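Local coordinates for YycN protein (Bacillus subtilis, PDB 1ON0) that probably acts as an acyltransferase of the GNAT family and forms a homodimer, at residues Q87-Y92 with R123-H128. Residues are numbered along the deposited sequence; the frame is centred on the assembly and turned at random.
Sequences QEAFIY and RKLSLH
E88 and F90 reach across to K124 and S126 on one face of a parallel strand pair (32° between strand directions), the two strands of a right-handed beta-alpha-beta crossover through helix 105-119 in the GNAT fold. Three bonds join the strands, preceded by R123 N to Q87 O: A89 N to K124 O, S126 N to A89 O, and I91 N to S126 O, the last at 2.6 Å and nearly straight in line with the carbonyl. On the face of E88 and F90, the E88 carboxylate fits between K124 and S126: OE1 lies 3.1 Å from K124 CE and 3.2 Å from S126 CB, while its salt bridge to K124 NZ is long, 4.0 Å. With CG anti to the backbone N (chi1 -172°), the F90 ring extends toward the second strand and meets it obliquely; CE2 comes within 3.4 Å of L127 CA, CZ lies 3.9 Å from H128 CB, and S126 OG lies at the ring's edge, in plane. On the other face I91 and L127 run side by side, CB to CB 3.7 Å, and I91 and L125 both rest on L113 of the crossover helix. Next to I91, a water sits beside I91 O and accepts a bond from H128 N at 2.8 Å.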
loop_
_atom_site.group_PDB
_atom_site.type_symbol
_atom_site.label_atom_id
_atom_site.label_comp_id
_atom_site.label_asym_id
_atom_site.label_seq_id
_atom_site.Cartn_x
_atom_site.Cartn_y
_atom_site.Cartn_z
ATOM N N GLN B 87 -9.144 -14.743 -28.882
ATOM C CA GLN B 87 -10.049 -14.357 -27.802
ATOM C C GLN B 87 -9.430 -13.189 -27.025
ATOM O O GLN B 87 -9.547 -13.098 -25.804
ATOM C CB GLN B 87 -10.285 -15.559 -26.869
ATOM C CG GLN B 87 -11.664 -15.609 -26.185
ATOM C CD GLN B 87 -12.761 -16.288 -27.018
ATOM O OE1 GLN B 87 -12.625 -17.441 -27.438
ATOM N NE2 GLN B 87 -13.862 -15.575 -27.236
ATOM N N GLU B 88 -8.769 -12.293 -27.748
ATOM C CA GLU B 88 -8.130 -11.156 -27.123
ATOM C C GLU B 88 -9.148 -10.055 -26.850
ATOM O O GLU B 88 -10.250 -10.060 -27.395
ATOM C CB GLU B 88 -7.012 -10.627 -28.026
ATOM C CG GLU B 88 -5.919 -9.840 -27.301
ATOM C CD GLU B 88 -4.741 -9.491 -28.203
ATOM O OE1 GLU B 88 -3.668 -9.115 -27.676
ATOM O OE2 GLU B 88 -4.890 -9.589 -29.436
ATOM N N ALA B 89 -8.788 -9.129 -25.973
ATOM C CA ALA B 89 -9.653 -8.003 -25.648
ATOM C C ALA B 89 -8.710 -6.844 -25.404
ATOM O O ALA B 89 -7.649 -7.014 -24.807
ATOM C CB ALA B 89 -10.478 -8.293 -24.405
ATOM N N PHE B 90 -9.082 -5.672 -25.892
ATOM C CA PHE B 90 -8.251 -4.501 -25.726
ATOM C C PHE B 90 -8.696 -3.678 -24.539
ATOM O O PHE B 90 -9.896 -3.510 -24.290
ATOM C CB PHE B 90 -8.290 -3.636 -26.987
ATOM C CG PHE B 90 -7.306 -2.480 -26.975
ATOM C CD1 PHE B 90 -7.738 -1.177 -26.756
ATOM C CD2 PHE B 90 -5.958 -2.700 -27.207
ATOM C CE1 PHE B 90 -6.851 -0.099 -26.784
ATOM C CE2 PHE B 90 -5.054 -1.639 -27.238
ATOM C CZ PHE B 90 -5.507 -0.335 -27.021
ATOM N N ILE B 91 -7.714 -3.159 -23.813
ATOM C CA ILE B 91 -7.983 -2.319 -22.661
ATOM C C ILE B 91 -7.900 -0.862 -23.107
ATOM O O ILE B 91 -6.816 -0.268 -23.147
ATOM C CB ILE B 91 -6.952 -2.568 -21.556
ATOM C CG1 ILE B 91 -7.045 -4.031 -21.098
ATOM C CG2 ILE B 91 -7.215 -1.634 -20.382
ATOM C CD1 ILE B 91 -5.902 -4.488 -20.237
ATOM N N TYR B 92 -9.044 -0.280 -23.449
ATOM C CA TYR B 92 -9.060 1.110 -23.874
ATOM C C TYR B 92 -8.702 2.031 -22.725
ATOM O O TYR B 92 -8.078 3.059 -22.933
ATOM C CB TYR B 92 -10.442 1.499 -24.449
ATOM C CG TYR B 92 -10.592 1.182 -25.924
ATOM C CD1 TYR B 92 -9.818 1.844 -26.870
ATOM C CD2 TYR B 92 -11.421 0.154 -26.362
ATOM C CE1 TYR B 92 -9.845 1.482 -28.207
ATOM C CE2 TYR B 92 -11.459 -0.213 -27.706
ATOM C CZ TYR B 92 -10.661 0.447 -28.620
ATOM O OH TYR B 92 -10.607 0.041 -29.936
ATOM N N ARG B 123 -8.995 -14.727 -23.645
ATOM C CA ARG B 123 -7.772 -15.489 -23.422
ATOM C C ARG B 123 -6.511 -14.627 -23.459
ATOM O O ARG B 123 -5.425 -15.090 -23.094
ATOM C CB ARG B 123 -7.609 -16.595 -24.464
ATOM C CG ARG B 123 -8.454 -17.849 -24.247
ATOM C CD ARG B 123 -7.616 -19.099 -24.559
ATOM N NE ARG B 123 -6.945 -19.007 -25.858
ATOM C CZ ARG B 123 -5.841 -19.682 -26.188
ATOM N NH1 ARG B 123 -5.264 -20.508 -25.313
ATOM N NH2 ARG B 123 -5.309 -19.536 -27.398
ATOM N N LYS B 124 -6.639 -13.381 -23.908
ATOM C CA LYS B 124 -5.480 -12.492 -23.995
ATOM C C LYS B 124 -5.896 -11.026 -23.843
ATOM O O LYS B 124 -7.000 -10.637 -24.213
ATOM C CB LYS B 124 -4.790 -12.711 -25.343
ATOM C CG LYS B 124 -3.497 -11.939 -25.553
ATOM C CD LYS B 124 -2.896 -12.252 -26.927
ATOM C CE LYS B 124 -1.627 -11.451 -27.174
ATOM N NZ LYS B 124 -0.920 -11.865 -28.416
ATOM N N LEU B 125 -5.003 -10.219 -23.287
ATOM C CA LEU B 125 -5.268 -8.810 -23.084
ATOM C C LEU B 125 -4.263 -7.966 -23.814
ATOM O O LEU B 125 -3.068 -8.273 -23.832
ATOM C CB LEU B 125 -5.213 -8.459 -21.607
ATOM C CG LEU B 125 -6.259 -9.122 -20.733
ATOM C CD1 LEU B 125 -5.943 -8.767 -19.293
ATOM C CD2 LEU B 125 -7.666 -8.637 -21.127
ATOM N N SER B 126 -4.747 -6.877 -24.397
ATOM C CA SER B 126 -3.890 -5.969 -25.148
ATOM C C SER B 126 -4.230 -4.540 -24.710
ATOM O O SER B 126 -5.373 -4.252 -24.369
ATOM C CB SER B 126 -4.150 -6.174 -26.637
ATOM O OG SER B 126 -3.264 -5.426 -27.414
ATOM N N LEU B 127 -3.241 -3.655 -24.716
ATOM C CA LEU B 127 -3.452 -2.281 -24.294
ATOM C C LEU B 127 -2.411 -1.297 -24.837
ATOM O O LEU B 127 -1.352 -1.699 -25.328
ATOM C CB LEU B 127 -3.448 -2.205 -22.761
ATOM C CG LEU B 127 -2.110 -2.483 -22.058
ATOM C CD1 LEU B 127 -1.148 -1.330 -22.279
ATOM C CD2 LEU B 127 -2.354 -2.659 -20.565
ATOM N N HIS B 128 -2.716 -0.002 -24.723
ATOM C CA HIS B 128 -1.796 1.045 -25.163
ATOM C C HIS B 128 -1.408 1.903 -23.962
ATOM O O HIS B 128 -2.238 2.237 -23.118
ATOM C CB HIS B 128 -2.452 1.930 -26.226
ATOM C CG HIS B 128 -1.755 3.240 -26.446
ATOM N ND1 HIS B 128 -1.752 4.250 -25.507
ATOM C CD2 HIS B 128 -1.026 3.704 -27.493
ATOM C CE1 HIS B 128 -1.054 5.277 -25.961
ATOM N NE2 HIS B 128 -0.602 4.969 -27.166
HETATM O O HOH W 1 -4.897 1.408 -23.678
HETATM O O HOH W 2 -4.926 3.112 -22.033
#